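Local structure of PHB depolymerase (Penicillium funiculosum, 2D81) at residues Gly21-Ala26 against Thr57-Asn62; Gly46-Ala51 against Asn294-Gly299. The protein degrades the biopolyester polyhydroxybutyrate as an esterase of the alpha/beta hydrolase fold, cleaving the ester bonds between its hydroxybutyrate units. One frame throughout, in Å; residues are numbered along the deposited sequence.

Contact 1: residues Gly21-Ala26 against Thr57-Asn62. With RB3 ((1R)-3-{[(1R)-3-methoxy-1-methyl-3-oxopropyl]oxy}-1-methyl-3-oxopropyl (3R)-3-hydroxybutanoate), chain C.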
loop_
_atom_site.group_PDB
_atom_site.type_symbol
_atom_site.label_atom_id
_atom_site.label_comp_id
_atom_site.label_asym_id
_atom_site.label_seq_id
_atom_site.Cartn_x
_atom_site.Cartn_y
_atom_site.Cartn_z
ATOM N N GLY A 21 -2.348 -4.698 2.857
ATOM C CA GLY A 21 -1.464 -3.673 2.329
ATOM C C GLY A 21 -2.223 -2.456 1.835
ATOM O O GLY A 21 -1.692 -1.341 1.825
ATOM N N GLY A 22 -3.470 -2.670 1.419
ATOM C CA GLY A 22 -4.325 -1.560 1.038
ATOM C C GLY A 22 -4.797 -0.790 2.257
ATOM O O GLY A 22 -4.808 0.440 2.261
ATOM N N TYR A 23 -5.196 -1.517 3.296
ATOM C CA TYR A 23 -5.509 -0.889 4.574
ATOM C C TYR A 23 -4.319 -0.050 5.035
ATOM O O TYR A 23 -4.480 1.114 5.388
ATOM C CB TYR A 23 -5.843 -1.957 5.625
ATOM C CG TYR A 23 -7.318 -2.304 5.711
ATOM C CD1 TYR A 23 -8.223 -1.425 6.303
ATOM C CD2 TYR A 23 -7.807 -3.509 5.207
ATOM C CE1 TYR A 23 -9.581 -1.736 6.398
ATOM C CE2 TYR A 23 -9.171 -3.831 5.293
ATOM C CZ TYR A 23 -10.046 -2.938 5.893
ATOM O OH TYR A 23 -11.389 -3.242 5.992
ATOM N N MET A 24 -3.126 -0.640 5.022
ATOM C CA MET A 24 -1.915 0.065 5.442
ATOM C C MET A 24 -1.613 1.274 4.554
ATOM O O MET A 24 -1.206 2.321 5.050
ATOM C CB MET A 24 -0.717 -0.901 5.449
ATOM C CG MET A 24 0.622 -0.285 5.872
ATOM S SD MET A 24 0.607 0.533 7.489
ATOM C CE MET A 24 0.701 -0.878 8.602
ATOM N N ALA A 25 -1.815 1.138 3.246
ATOM C CA ALA A 25 -1.588 2.262 2.341
ATOM C C ALA A 25 -2.455 3.451 2.745
ATOM O O ALA A 25 -1.985 4.587 2.789
ATOM C CB ALA A 25 -1.889 1.855 0.901
ATOM N N ALA A 26 -3.722 3.187 3.045
ATOM C CA ALA A 26 -4.620 4.245 3.500
ATOM C C ALA A 26 -4.192 4.784 4.863
ATOM O O ALA A 26 -4.302 5.981 5.122
ATOM C CB ALA A 26 -6.056 3.730 3.565
ATOM N N THR A 57 -13.338 -8.565 11.512
ATOM C CA THR A 57 -14.082 -9.336 10.515
ATOM C C THR A 57 -15.291 -8.559 9.999
ATOM O O THR A 57 -15.809 -8.851 8.921
ATOM C CB THR A 57 -14.569 -10.702 11.068
ATOM O OG1 THR A 57 -15.405 -10.493 12.211
ATOM C CG2 THR A 57 -13.384 -11.578 11.456
ATOM N N SER A 58 -15.737 -7.568 10.766
ATOM C CA SER A 58 -16.793 -6.673 10.303
ATOM C C SER A 58 -16.259 -5.733 9.228
ATOM O O SER A 58 -17.031 -5.082 8.528
ATOM C CB SER A 58 -17.352 -5.849 11.468
ATOM O OG SER A 58 -18.071 -6.664 12.378
ATOM N N CYS A 59 -14.933 -5.666 9.115
ATOM C CA CYS A 59 -14.276 -4.895 8.063
ATOM C C CYS A 59 -13.843 -5.837 6.938
ATOM O O CYS A 59 -12.942 -5.522 6.160
ATOM C CB CYS A 59 -13.057 -4.148 8.633
ATOM S SG CYS A 59 -13.490 -2.913 9.907
ATOM N N MET A 60 -14.503 -6.991 6.857
ATOM C CA MET A 60 -14.191 -7.994 5.845
ATOM C C MET A 60 -15.450 -8.687 5.335
ATOM O O MET A 60 -16.562 -8.353 5.734
ATOM C CB MET A 60 -13.236 -9.045 6.418
ATOM C CG MET A 60 -11.864 -8.514 6.792
ATOM S SD MET A 60 -10.822 -9.801 7.531
ATOM C CE MET A 60 -10.540 -10.842 6.114
ATOM N N TYR A 61 -15.257 -9.651 4.440
ATOM C CA TYR A 61 -16.327 -10.537 3.998
ATOM C C TYR A 61 -17.514 -9.767 3.427
ATOM O O TYR A 61 -18.671 -10.179 3.549
ATOM C CB TYR A 61 -16.745 -11.433 5.167
ATOM C CG TYR A 61 -15.557 -12.160 5.758
ATOM C CD1 TYR A 61 -15.239 -12.043 7.112
ATOM C CD2 TYR A 61 -14.708 -12.912 4.948
ATOM C CE1 TYR A 61 -14.098 -12.652 7.639
ATOM C CE2 TYR A 61 -13.569 -13.524 5.464
ATOM C CZ TYR A 61 -13.268 -13.387 6.808
ATOM O OH TYR A 61 -12.130 -13.974 7.310
ATOM N N ASN A 62 -17.196 -8.645 2.791
ATOM C CA ASN A 62 -18.155 -7.825 2.059
ATOM C C ASN A 62 -19.303 -7.345 2.928
ATOM O O ASN A 62 -20.430 -7.194 2.462
ATOM C CB ASN A 62 -18.693 -8.586 0.844
ATOM C CG ASN A 62 -19.220 -7.653 -0.231
ATOM O OD1 ASN A 62 -18.690 -6.556 -0.427
ATOM N ND2 ASN A 62 -20.253 -8.089 -0.946
HETATM O O1M RB3 C . -7.878 -12.342 3.612
HETATM C C1A RB3 C . -6.983 -11.472 3.680
HETATM O O1A RB3 C . -5.757 -11.691 3.796
HETATM C C2A RB3 C . -7.430 -10.010 3.616
HETATM C C3A RB3 C . -6.960 -9.229 4.845
HETATM C C4A RB3 C . -7.460 -7.788 4.726
HETATM O O3A RB3 C . -7.512 -9.832 6.027
HETATM C C1B RB3 C . -6.642 -9.818 7.074
HETATM O O1B RB3 C . -5.730 -8.994 7.123
HETATM C C2B RB3 C . -6.828 -10.855 8.184
HETATM C C3B RB3 C . -6.059 -10.517 9.466
HETATM C C4B RB3 C . -6.568 -9.218 10.096
HETATM O O3B RB3 C . -6.241 -11.581 10.412
HETATM C C1C RB3 C . -5.352 -12.595 10.233
HETATM O O1C RB3 C . -4.974 -12.898 9.101
HETATM C C2C RB3 C . -4.839 -13.361 11.455
HETATM C C3C RB3 C . -5.198 -14.845 11.363
HETATM C C4C RB3 C . -4.708 -15.594 12.603
HETATM O O3C RB3 C . -6.613 -14.988 11.221
#
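A single buried hydrogen bond joins Tyr23 on helix 20-31 to Cys59 in the loop after strand 39-43, beside the substrate site of this alpha/beta hydrolase. Helix 20-31 follows strand 13-18 across the sharp turn that the family uses as its nucleophile elbow, and Gly21 probably matches the last glycine of the Gly-X-Ser-X-Gly signature, whose serine is replaced by an engineered alanine in this variant. Two residues on, tyrosine suits its place because its long, stiff ring spans a backbone separation of 10.3 Å between Tyr23 CA and Cys59 CA and still carries a donor at its end. The phenol OH of Tyr23 gives its proton to Cys59 O over 2.8 Å, lying in the carbonyl plane on a lone pair with a C=O...O angle of 131°. The same OH sits 3.3 Å from Cys59 CB, and the accepting oxygen lies near the ring plane, at the ring edge. Trp287, whose indole N-H holds the ligand, stacks on the Tyr23 ring, which thus backs a first-shell residue. A phenylalanine here would probably leave the buried Cys59 carbonyl without its mate and the loop freer to shift beside the ligand. Cysteine suits position 59 because its SG, anti to its own carbonyl carbon (chi1 -63°), turns aside into the disulfide with Cys50 and leaves the carbonyl to the tyrosine. The next residue faces the substrate: Met60, flexible and apolar, is well matched to an aliphatic polyester. Its chain runs extended and then bends at the thioether (chi3 69°), which lays the terminal methyl against an ester link of the trimer, with Met60 CE 3.2 Å from RB3 O3A and Met60 SD 3.6 Å from that oxygen.

Contact 2: residues Gly46-Ala51 against Asn294-Gly299; sequences GPYDCA and NADQIG
Tyr48 and Asp49 both reach Asp296, the tyrosine at its backbone carbonyl and over its carboxylate, the acid at the carboxylate alone. Tyr48 swings its ring across the gap because a chi1 of 174° carries CG away from the backbone N, and its OH donates to Asp296 O at 2.7 Å, from well above the carbonyl plane. The carboxylate of Asp296 folds back beneath that ring: a chi1 of 66° sets CG between the backbone N and the carbonyl carbon, and OD2 comes to rest 3.6 Å off one face, toward the rim, the two planes 15° apart. The Asp49 side chain crosses that of Asp296 at about a right angle, yet the two carboxylates are nearly coplanar, with Asp49 OD2 2.5 Å from Asp296 OD2. So short an approach of two acids suggests that a proton is held there, and Arg52, in salt bridges with Asp49 OD2 and Asp296 OD1, would further ease the repulsion. Asp49 has a positive phi, as the third residue of a type II turn requires. Here a type II turn and the type I turn of Asn294-Gln297 come together, a buried acid pair bridged by one arginine.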
loop_
_atom_site.group_PDB
_atom_site.type_symbol
_atom_site.label_atom_id
_atom_site.label_comp_id
_atom_site.label_asym_id
_atom_site.label_seq_id
_atom_site.Cartn_x
_atom_site.Cartn_y
_atom_site.Cartn_z
ATOM N N GLY A 46 -9.806 -1.178 3.048
ATOM C CA GLY A 46 -10.973 -0.644 3.726
ATOM C C GLY A 46 -10.720 0.645 4.485
ATOM O O GLY A 46 -9.614 1.190 4.447
ATOM N N PRO A 47 -11.735 1.146 5.209
ATOM C CA PRO A 47 -11.668 2.382 5.993
ATOM C C PRO A 47 -10.449 2.542 6.902
ATOM O O PRO A 47 -10.024 1.605 7.581
ATOM C CB PRO A 47 -12.973 2.355 6.784
ATOM C CG PRO A 47 -13.908 1.662 5.845
ATOM C CD PRO A 47 -13.056 0.510 5.361
ATOM N N TYR A 48 -9.898 3.749 6.904
ATOM C CA TYR A 48 -8.924 4.147 7.907
ATOM C C TYR A 48 -9.505 3.956 9.313
ATOM O O TYR A 48 -10.573 4.480 9.620
ATOM C CB TYR A 48 -8.550 5.615 7.707
ATOM C CG TYR A 48 -7.660 6.147 8.800
ATOM C CD1 TYR A 48 -6.288 5.884 8.801
ATOM C CD2 TYR A 48 -8.199 6.861 9.867
ATOM C CE1 TYR A 48 -5.476 6.317 9.843
ATOM C CE2 TYR A 48 -7.397 7.297 10.916
ATOM C CZ TYR A 48 -6.041 7.020 10.899
ATOM O OH TYR A 48 -5.260 7.420 11.952
ATOM N N ASP A 49 -8.791 3.205 10.150
ATOM C CA ASP A 49 -9.167 2.977 11.552
ATOM C C ASP A 49 -10.378 2.050 11.655
ATOM O O ASP A 49 -11.053 2.013 12.683
ATOM C CB ASP A 49 -9.475 4.313 12.255
ATOM C CG ASP A 49 -9.262 4.253 13.770
ATOM O OD1 ASP A 49 -10.177 4.646 14.526
ATOM O OD2 ASP A 49 -8.172 3.831 14.206
ATOM N N CYS A 50 -10.638 1.289 10.594
ATOM C CA CYS A 50 -11.834 0.447 10.537
ATOM C C CYS A 50 -11.956 -0.466 11.756
ATOM O O CYS A 50 -13.034 -0.606 12.333
ATOM C CB CYS A 50 -11.833 -0.412 9.264
ATOM S SG CYS A 50 -13.474 -1.132 8.906
ATOM N N ALA A 51 -10.847 -1.087 12.150
ATOM C CA ALA A 51 -10.903 -2.181 13.112
ATOM C C ALA A 51 -10.653 -1.760 14.556
ATOM O O ALA A 51 -10.468 -2.613 15.424
ATOM C CB ALA A 51 -9.909 -3.272 12.715
ATOM N N ASN A 294 -1.310 2.409 18.509
ATOM C CA ASN A 294 -1.174 3.496 17.538
ATOM C C ASN A 294 -0.806 3.011 16.136
ATOM O O ASN A 294 -0.193 3.748 15.364
ATOM C CB ASN A 294 -0.118 4.495 18.008
ATOM C CG ASN A 294 1.145 3.819 18.486
ATOM O OD1 ASN A 294 1.614 2.855 17.879
ATOM N ND2 ASN A 294 1.708 4.321 19.580
ATOM N N ALA A 295 -1.190 1.781 15.807
ATOM C CA ALA A 295 -0.839 1.179 14.521
ATOM C C ALA A 295 -1.148 2.065 13.314
ATOM O O ALA A 295 -0.411 2.047 12.326
ATOM C CB ALA A 295 -1.545 -0.169 14.365
ATOM N N ASP A 296 -2.240 2.825 13.381
ATOM C CA ASP A 296 -2.633 3.663 12.252
ATOM C C ASP A 296 -2.441 5.156 12.507
ATOM O O ASP A 296 -3.007 5.995 11.804
ATOM C CB ASP A 296 -4.088 3.370 11.844
ATOM C CG ASP A 296 -5.105 3.765 12.907
ATOM O OD1 ASP A 296 -4.728 4.023 14.071
ATOM O OD2 ASP A 296 -6.307 3.803 12.570
ATOM N N GLN A 297 -1.617 5.482 13.498
ATOM C CA GLN A 297 -1.315 6.875 13.819
ATOM C C GLN A 297 0.183 7.130 13.676
ATOM O O GLN A 297 0.971 6.193 13.551
ATOM C CB GLN A 297 -1.763 7.190 15.249
ATOM C CG GLN A 297 -3.250 6.932 15.494
ATOM C CD GLN A 297 -3.623 6.994 16.966
ATOM O OE1 GLN A 297 -2.988 6.356 17.802
ATOM N NE2 GLN A 297 -4.663 7.757 17.286
ATOM N N ILE A 298 0.573 8.397 13.683
ATOM C CA ILE A 298 1.989 8.740 13.673
ATOM C C ILE A 298 2.681 7.971 14.801
ATOM O O ILE A 298 2.195 7.942 15.930
ATOM C CB ILE A 298 2.183 10.267 13.865
ATOM C CG1 ILE A 298 1.582 11.012 12.665
ATOM C CG2 ILE A 298 3.670 10.600 14.004
ATOM C CD1 ILE A 298 1.410 12.525 12.870
ATOM N N GLY A 299 3.798 7.323 14.483
ATOM C CA GLY A 299 4.492 6.529 15.484
ATOM C C GLY A 299 4.144 5.048 15.503
ATOM O O GLY A 299 4.830 4.262 16.159
#

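Overall arrangement
From the N terminus the segments come in the order 21-26, 46-51, 57-62 and 294-299, so the two contacts cross. Contact 1 closes a short loop that runs down helix 20-31, through strand 39-43 and into the excursion before helix 68-77. Contact 2 leaves from within that loop and closes a far longer one, bringing the segment just ahead of the last helix, 301-314, back to the early part of the fold. The disulfide Cys50-Cys59 stitches the two together, and the Tyr23 ring also packs on segment 46-51, Tyr23 CE1 lying 3.2 Å from Gly46 CA. One excursion is thereby tied to both a central helix and the C-terminal region.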